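Local coordinates for VP24 (White spot syndrome virus, PDB 5HLJ), which is a major envelope protein of the virus, built around a beta sheet and assembled as a trimer, at residues Leu23-Phe36 with Ile68-Thr80. Numbering follows the deposited sequence.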
ATOM      1  N   LEU A  23      13.460  -2.962   0.341  1.00 63.87           N
ATOM      2  CA  LEU A  23      14.567  -3.619  -0.340  1.00 61.90           C
ATOM      3  C   LEU A  23      14.604  -3.255  -1.823  1.00 67.74           C
ATOM      4  O   LEU A  23      13.621  -2.767  -2.386  1.00 71.03           O
ATOM      5  CB  LEU A  23      14.456  -5.138  -0.206  1.00 63.47           C
ATOM      6  CG  LEU A  23      14.453  -5.731   1.199  1.00 66.61           C
ATOM      7  CD1 LEU A  23      14.355  -7.232   1.096  1.00 65.36           C
ATOM      8  CD2 LEU A  23      15.714  -5.318   1.963  1.00 63.05           C
ATOM      9  N   THR A  24      15.733  -3.530  -2.459  1.00 66.95           N
ATOM     10  CA  THR A  24      15.885  -3.285  -3.883  1.00 71.33           C
ATOM     11  C   THR A  24      15.870  -4.597  -4.662  1.00 67.15           C
ATOM     12  O   THR A  24      16.431  -5.586  -4.209  1.00 68.62           O
ATOM     13  CB  THR A  24      17.182  -2.497  -4.149  1.00 71.85           C
ATOM     14  OG1 THR A  24      17.074  -1.217  -3.517  1.00 79.54           O
ATOM     15  CG2 THR A  24      17.384  -2.275  -5.614  1.00 74.30           C
ATOM     16  N   ILE A  25      15.200  -4.614  -5.813  1.00 68.48           N
ATOM     17  CA  ILE A  25      15.148  -5.812  -6.661  1.00 66.27           C
ATOM     18  C   ILE A  25      15.241  -5.476  -8.147  1.00 71.57           C
ATOM     19  O   ILE A  25      14.821  -4.394  -8.586  1.00 73.86           O
ATOM     20  CB  ILE A  25      13.845  -6.635  -6.468  1.00 67.60           C
ATOM     21  CG1 ILE A  25      12.628  -5.802  -6.866  1.00 67.32           C
ATOM     22  CG2 ILE A  25      13.722  -7.207  -5.051  1.00 65.74           C
ATOM     23  CD1 ILE A  25      11.305  -6.490  -6.614  1.00 66.29           C
ATOM     24  N   ASN A  26      15.775  -6.417  -8.923  1.00 70.37           N
ATOM     25  CA  ASN A  26      15.827  -6.273 -10.375  1.00 70.63           C
ATOM     26  C   ASN A  26      15.105  -7.408 -11.095  1.00 69.92           C
ATOM     27  O   ASN A  26      15.161  -8.556 -10.671  1.00 69.24           O
ATOM     28  CB  ASN A  26      17.279  -6.209 -10.863  1.00 73.71           C
ATOM     29  CG  ASN A  26      18.000  -4.963 -10.390  1.00 73.46           C
ATOM     30  OD1 ASN A  26      17.657  -3.852 -10.780  1.00 77.69           O
ATOM     31  ND2 ASN A  26      19.012  -5.145  -9.553  1.00 70.82           N
ATOM     32  N   GLY A  27      14.419  -7.082 -12.182  1.00 71.91           N
ATOM     33  CA  GLY A  27      13.877  -8.107 -13.053  1.00 74.76           C
ATOM     34  C   GLY A  27      14.976  -8.851 -13.799  1.00 74.39           C
ATOM     35  O   GLY A  27      15.985  -8.261 -14.175  1.00 77.90           O
ATOM     36  N   VAL A  28      14.782 -10.153 -13.991  1.00 73.31           N
ATOM     37  CA  VAL A  28      15.674 -10.973 -14.805  1.00 78.32           C
ATOM     38  C   VAL A  28      14.890 -11.643 -15.935  1.00 81.14           C
ATOM     39  O   VAL A  28      14.153 -12.596 -15.680  1.00 81.03           O
ATOM     40  CB  VAL A  28      16.362 -12.076 -13.978  1.00 76.65           C
ATOM     41  CG1 VAL A  28      17.301 -12.880 -14.857  1.00 74.43           C
ATOM     42  CG2 VAL A  28      17.099 -11.484 -12.796  1.00 66.78           C
ATOM     43  N   ALA A  29      15.049 -11.152 -17.166  1.00 86.55           N
ATOM     44  CA  ALA A  29      14.332 -11.696 -18.335  1.00 86.62           C
ATOM     45  C   ALA A  29      14.449 -13.222 -18.437  1.00 85.98           C
ATOM     46  O   ALA A  29      13.442 -13.921 -18.502  1.00 85.60           O
ATOM     47  CB  ALA A  29      14.833 -11.032 -19.629  1.00 76.05           C
ATOM     48  N   ARG A  30      15.676 -13.734 -18.421  1.00 89.62           N
ATOM     49  CA  ARG A  30      15.901 -15.173 -18.509  1.00 88.77           C
ATOM     50  C   ARG A  30      15.557 -15.873 -17.185  1.00 87.19           C
ATOM     51  O   ARG A  30      16.303 -15.804 -16.211  1.00 87.31           O
ATOM     52  CB  ARG A  30      17.353 -15.466 -18.911  1.00 94.06           C
ATOM     53  CG  ARG A  30      17.607 -16.912 -19.304  1.00 96.72           C
ATOM     54  CD  ARG A  30      18.223 -17.014 -20.702  1.00114.01           C
ATOM     55  NE  ARG A  30      18.380 -18.405 -21.132  1.00124.40           N
ATOM     56  CZ  ARG A  30      19.347 -18.848 -21.934  1.00123.09           C
ATOM     57  NH1 ARG A  30      20.264 -18.009 -22.406  1.00113.73           N
ATOM     58  NH2 ARG A  30      19.395 -20.135 -22.263  1.00121.47           N
ATOM     59  N   GLY A  31      14.419 -16.554 -17.164  1.00 86.94           N
ATOM     60  CA  GLY A  31      13.966 -17.231 -15.962  1.00 86.92           C
ATOM     61  C   GLY A  31      12.692 -16.604 -15.426  1.00 84.80           C
ATOM     62  O   GLY A  31      12.025 -17.187 -14.559  1.00 78.13           O
ATOM     63  N   ASN A  32      12.361 -15.417 -15.947  1.00 81.59           N
ATOM     64  CA  ASN A  32      11.165 -14.686 -15.551  1.00 76.95           C
ATOM     65  C   ASN A  32      11.107 -14.485 -14.035  1.00 73.16           C
ATOM     66  O   ASN A  32      10.107 -14.793 -13.392  1.00 69.77           O
ATOM     67  CB  ASN A  32       9.916 -15.421 -16.047  1.00 75.77           C
ATOM     68  CG  ASN A  32       9.719 -15.292 -17.549  1.00 74.59           C
ATOM     69  OD1 ASN A  32      10.440 -15.894 -18.337  1.00 79.78           O
ATOM     70  ND2 ASN A  32       8.721 -14.519 -17.951  1.00 76.40           N
ATOM     71  N   HIS A  33      12.198 -13.978 -13.469  1.00 69.05           N
ATOM     72  CA  HIS A  33      12.297 -13.790 -12.032  1.00 70.10           C
ATOM     73  C   HIS A  33      12.545 -12.345 -11.605  1.00 71.74           C
ATOM     74  O   HIS A  33      12.934 -11.495 -12.407  1.00 67.99           O
ATOM     75  CB  HIS A  33      13.418 -14.650 -11.459  1.00 68.87           C
ATOM     76  CG  HIS A  33      13.047 -16.084 -11.265  1.00 73.81           C
ATOM     77  ND1 HIS A  33      13.544 -17.094 -12.054  1.00 73.43           N
ATOM     78  CD2 HIS A  33      12.231 -16.677 -10.361  1.00 72.16           C
ATOM     79  CE1 HIS A  33      13.056 -18.252 -11.643  1.00 77.19           C
ATOM     80  NE2 HIS A  33      12.261 -18.025 -10.615  1.00 73.04           N
ATOM     81  N   PHE A  34      12.317 -12.087 -10.324  1.00 67.05           N
ATOM     82  CA  PHE A  34      12.871 -10.909  -9.682  1.00 67.37           C
ATOM     83  C   PHE A  34      14.083 -11.376  -8.922  1.00 64.23           C
ATOM     84  O   PHE A  34      14.121 -12.507  -8.471  1.00 67.55           O
ATOM     85  CB  PHE A  34      11.869 -10.237  -8.738  1.00 63.78           C
ATOM     86  CG  PHE A  34      10.923  -9.318  -9.426  1.00 65.44           C
ATOM     87  CD1 PHE A  34      11.366  -8.106  -9.936  1.00 65.35           C
ATOM     88  CD2 PHE A  34       9.587  -9.657  -9.562  1.00 65.37           C
ATOM     89  CE1 PHE A  34      10.492  -7.247 -10.567  1.00 66.27           C
ATOM     90  CE2 PHE A  34       8.708  -8.803 -10.198  1.00 65.70           C
ATOM     91  CZ  PHE A  34       9.159  -7.600 -10.704  1.00 65.94           C
ATOM     92  N   ASN A  35      15.068 -10.506  -8.765  1.00 65.34           N
ATOM     93  CA  ASN A  35      16.300 -10.877  -8.082  1.00 66.80           C
ATOM     94  C   ASN A  35      16.706  -9.805  -7.068  1.00 66.95           C
ATOM     95  O   ASN A  35      16.768  -8.614  -7.405  1.00 68.01           O
ATOM     96  CB  ASN A  35      17.409 -11.103  -9.119  1.00 66.11           C
ATOM     97  CG  ASN A  35      18.610 -11.823  -8.545  1.00 69.97           C
ATOM     98  OD1 ASN A  35      18.486 -12.636  -7.626  1.00 68.08           O
ATOM     99  ND2 ASN A  35      19.783 -11.532  -9.091  1.00 66.09           N
ATOM    100  N   PHE A  36      16.958 -10.212  -5.822  1.00 66.57           N
ATOM    101  CA  PHE A  36      17.370  -9.255  -4.791  1.00 64.81           C
ATOM    102  C   PHE A  36      18.699  -8.588  -5.131  1.00 69.51           C
ATOM    103  O   PHE A  36      19.524  -9.165  -5.832  1.00 71.37           O
ATOM    104  CB  PHE A  36      17.505  -9.925  -3.429  1.00 60.82           C
ATOM    105  CG  PHE A  36      16.197 -10.302  -2.793  1.00 69.06           C
ATOM    106  CD1 PHE A  36      15.213  -9.334  -2.554  1.00 63.16           C
ATOM    107  CD2 PHE A  36      15.959 -11.616  -2.391  1.00 62.94           C
ATOM    108  CE1 PHE A  36      14.008  -9.680  -1.950  1.00 59.66           C
ATOM    109  CE2 PHE A  36      14.757 -11.973  -1.791  1.00 61.83           C
ATOM    110  CZ  PHE A  36      13.778 -10.993  -1.567  1.00 60.60           C
ATOM    111  N   ILE A  68      16.979 -12.416  10.114  1.00 65.98           N
ATOM    112  CA  ILE A  68      16.106 -12.838   9.026  1.00 64.70           C
ATOM    113  C   ILE A  68      16.958 -12.865   7.757  1.00 69.83           C
ATOM    114  O   ILE A  68      17.567 -11.850   7.403  1.00 69.33           O
ATOM    115  CB  ILE A  68      14.895 -11.882   8.848  1.00 65.78           C
ATOM    116  CG1 ILE A  68      14.027 -11.861  10.106  1.00 66.70           C
ATOM    117  CG2 ILE A  68      14.065 -12.284   7.667  1.00 62.44           C
ATOM    118  CD1 ILE A  68      12.966 -10.772  10.096  1.00 61.01           C
ATOM    119  N   ILE A  69      17.028 -14.021   7.095  1.00 63.39           N
ATOM    120  CA  ILE A  69      17.922 -14.197   5.957  1.00 58.12           C
ATOM    121  C   ILE A  69      17.118 -14.507   4.711  1.00 66.00           C
ATOM    122  O   ILE A  69      16.300 -15.435   4.705  1.00 64.86           O
ATOM    123  CB  ILE A  69      18.946 -15.355   6.181  1.00 63.86           C
ATOM    124  CG1 ILE A  69      19.368 -15.444   7.644  1.00 67.83           C
ATOM    125  CG2 ILE A  69      20.160 -15.204   5.252  1.00 64.52           C
ATOM    126  CD1 ILE A  69      20.182 -14.259   8.124  1.00 66.51           C
ATOM    127  N   LEU A  70      17.364 -13.756   3.646  1.00 64.70           N
ATOM    128  CA  LEU A  70      16.626 -13.941   2.415  1.00 59.44           C
ATOM    129  C   LEU A  70      17.552 -14.242   1.249  1.00 68.30           C
ATOM    130  O   LEU A  70      18.664 -13.715   1.181  1.00 67.42           O
ATOM    131  CB  LEU A  70      15.802 -12.699   2.079  1.00 59.94           C
ATOM    132  CG  LEU A  70      14.794 -12.139   3.079  1.00 62.60           C
ATOM    133  CD1 LEU A  70      15.457 -11.178   4.053  1.00 57.48           C
ATOM    134  CD2 LEU A  70      13.699 -11.446   2.305  1.00 58.66           C
ATOM    135  N   THR A  71      17.073 -15.078   0.327  1.00 64.13           N
ATOM    136  CA  THR A  71      17.719 -15.266  -0.965  1.00 61.40           C
ATOM    137  C   THR A  71      16.641 -15.413  -2.050  1.00 61.04           C
ATOM    138  O   THR A  71      15.597 -16.019  -1.822  1.00 67.21           O
ATOM    139  CB  THR A  71      18.669 -16.509  -0.969  1.00 65.50           C
ATOM    140  OG1 THR A  71      19.335 -16.602  -2.230  1.00 66.08           O
ATOM    141  CG2 THR A  71      17.895 -17.803  -0.720  1.00 57.71           C
ATOM    142  N   SER A  72      16.875 -14.824  -3.213  1.00 63.48           N
ATOM    143  CA  SER A  72      16.013 -15.058  -4.359  1.00 65.04           C
ATOM    144  C   SER A  72      16.633 -16.147  -5.226  1.00 67.74           C
ATOM    145  O   SER A  72      17.850 -16.165  -5.426  1.00 69.80           O
ATOM    146  CB  SER A  72      15.799 -13.773  -5.156  1.00 62.98           C
ATOM    147  OG  SER A  72      17.029 -13.160  -5.493  1.00 63.26           O
ATOM    148  N   LEU A  73      15.802 -17.075  -5.697  1.00 69.22           N
ATOM    149  CA  LEU A  73      16.265 -18.189  -6.531  1.00 69.37           C
ATOM    150  C   LEU A  73      15.940 -17.917  -7.989  1.00 68.29           C
ATOM    151  O   LEU A  73      14.935 -17.285  -8.309  1.00 67.03           O
ATOM    152  CB  LEU A  73      15.643 -19.529  -6.090  1.00 66.67           C
ATOM    153  CG  LEU A  73      15.821 -19.958  -4.629  1.00 70.28           C
ATOM    154  CD1 LEU A  73      15.396 -21.418  -4.408  1.00 65.02           C
ATOM    155  CD2 LEU A  73      17.248 -19.718  -4.130  1.00 66.45           C
ATOM    156  N   LEU A  74      16.815 -18.380  -8.874  1.00 71.97           N
ATOM    157  CA  LEU A  74      16.665 -18.128 -10.298  1.00 73.96           C
ATOM    158  C   LEU A  74      16.561 -19.462 -11.032  1.00 79.27           C
ATOM    159  O   LEU A  74      16.472 -20.514 -10.399  1.00 80.99           O
ATOM    160  CB  LEU A  74      17.833 -17.280 -10.808  1.00 71.66           C
ATOM    161  CG  LEU A  74      18.014 -15.982  -9.997  1.00 76.20           C
ATOM    162  CD1 LEU A  74      19.290 -15.247 -10.366  1.00 69.05           C
ATOM    163  CD2 LEU A  74      16.797 -15.050 -10.133  1.00 68.60           C
ATOM    164  N   GLY A  75      16.550 -19.444 -12.354  1.00 74.14           N
ATOM    165  CA  GLY A  75      16.484 -20.712 -13.070  1.00 94.52           C
ATOM    166  C   GLY A  75      15.146 -21.446 -13.001  1.00 88.68           C
ATOM    167  O   GLY A  75      14.447 -21.412 -11.972  1.00 81.93           O
ATOM    168  N   ASP A  76      14.798 -22.097 -14.117  1.00 87.75           N
ATOM    169  CA  ASP A  76      13.501 -22.747 -14.308  1.00 86.09           C
ATOM    170  C   ASP A  76      13.182 -23.683 -13.167  1.00 85.22           C
ATOM    171  O   ASP A  76      14.085 -24.219 -12.502  1.00 89.54           O
ATOM    172  CB  ASP A  76      13.474 -23.545 -15.616  1.00 95.40           C
ATOM    173  CG  ASP A  76      13.563 -22.675 -16.839  1.00 96.73           C
ATOM    174  OD1 ASP A  76      14.375 -21.723 -16.845  1.00101.24           O
ATOM    175  OD2 ASP A  76      12.808 -22.947 -17.795  1.00 96.39           O
ATOM    176  N   GLY A  77      11.903 -23.911 -12.945  1.00 77.39           N
ATOM    177  CA  GLY A  77      11.524 -24.812 -11.879  1.00 81.84           C
ATOM    178  C   GLY A  77      11.298 -24.093 -10.570  1.00 76.00           C
ATOM    179  O   GLY A  77      10.462 -24.510  -9.785  1.00 76.59           O
ATOM    180  N   ASP A  78      12.040 -23.014 -10.329  1.00 78.38           N
ATOM    181  CA  ASP A  78      11.811 -22.184  -9.144  1.00 75.26           C
ATOM    182  C   ASP A  78      10.635 -21.222  -9.400  1.00 71.62           C
ATOM    183  O   ASP A  78      10.821 -20.012  -9.498  1.00 72.58           O
ATOM    184  CB  ASP A  78      13.081 -21.412  -8.776  1.00 74.59           C
ATOM    185  CG  ASP A  78      14.228 -22.325  -8.326  1.00 74.74           C
ATOM    186  OD1 ASP A  78      13.969 -23.437  -7.813  1.00 71.22           O
ATOM    187  OD2 ASP A  78      15.404 -21.913  -8.471  1.00 74.68           O
ATOM    188  N   HIS A  79       9.431 -21.784  -9.525  1.00 71.95           N
ATOM    189  CA  HIS A  79       8.223 -21.035  -9.872  1.00 70.24           C
ATOM    190  C   HIS A  79       6.984 -21.678  -9.270  1.00 71.96           C
ATOM    191  O   HIS A  79       6.729 -22.857  -9.518  1.00 75.03           O
ATOM    192  CB  HIS A  79       8.011 -20.969 -11.387  1.00 66.71           C
ATOM    193  CG  HIS A  79       8.865 -19.973 -12.098  1.00 69.77           C
ATOM    194  ND1 HIS A  79       8.562 -18.632 -12.145  1.00 73.71           N
ATOM    195  CD2 HIS A  79       9.993 -20.129 -12.834  1.00 71.49           C
ATOM    196  CE1 HIS A  79       9.476 -17.997 -12.861  1.00 73.84           C
ATOM    197  NE2 HIS A  79      10.357 -18.890 -13.290  1.00 73.22           N
ATOM    198  N   THR A  80       6.188 -20.917  -8.527  1.00 65.54           N
ATOM    199  CA  THR A  80       4.873 -21.411  -8.133  1.00 68.73           C
ATOM    200  C   THR A  80       3.828 -20.968  -9.147  1.00 71.61           C
ATOM    201  O   THR A  80       2.651 -21.319  -9.035  1.00 72.67           O
ATOM    202  CB  THR A  80       4.454 -20.908  -6.759  1.00 67.99           C
ATOM    203  OG1 THR A  80       4.421 -19.473  -6.791  1.00 69.28           O
ATOM    204  CG2 THR A  80       5.430 -21.388  -5.688  1.00 64.99           C
TER
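H33 and H79 both turn CG anti to their carbonyl carbons (chi1 -80° and -78°), and from opposite directions their imidazoles meet in an offset stack. The contact joins the hairpin of strands 19-28 and 33-42, linked by a type II beta turn from A29 to N32 with a G1 bulge where N32 and H33 both face V28, to strand 68-72 and the loop after it. The stacked ring centroids lie 4.1 Å apart, with planes at 23°. On the opposite face of H33, L74 CA makes a CH-pi contact, 4.0 Å from the ring centroid. The H33 ring is thus sandwiched between backbone and imidazole. A nearly straight bond from H33 NE2 to D78 O (2.7 Å), in the ring plane, helps fix the ring's rotation. H79 NE2 donates to G31 O at 2.7 Å, also in its own ring plane but more bent. H79 ND1 is hydrogen-bonded to E92 OE1, so both ring nitrogens of H79 are engaged. L74 CD2 packs on H33 CB at 3.7 Å. L74 CD1 lies against the amide of N35. Further along, F36 CZ meets L70 CD2 at 3.9 Å, and the F36 ring turns its edge to the T71-S72 backbone. Between these two patches, S72 OG bridges two neighbouring residues: it donates to N35 OD1 at 2.6 Å and accepts from F36 N at 3.0 Å.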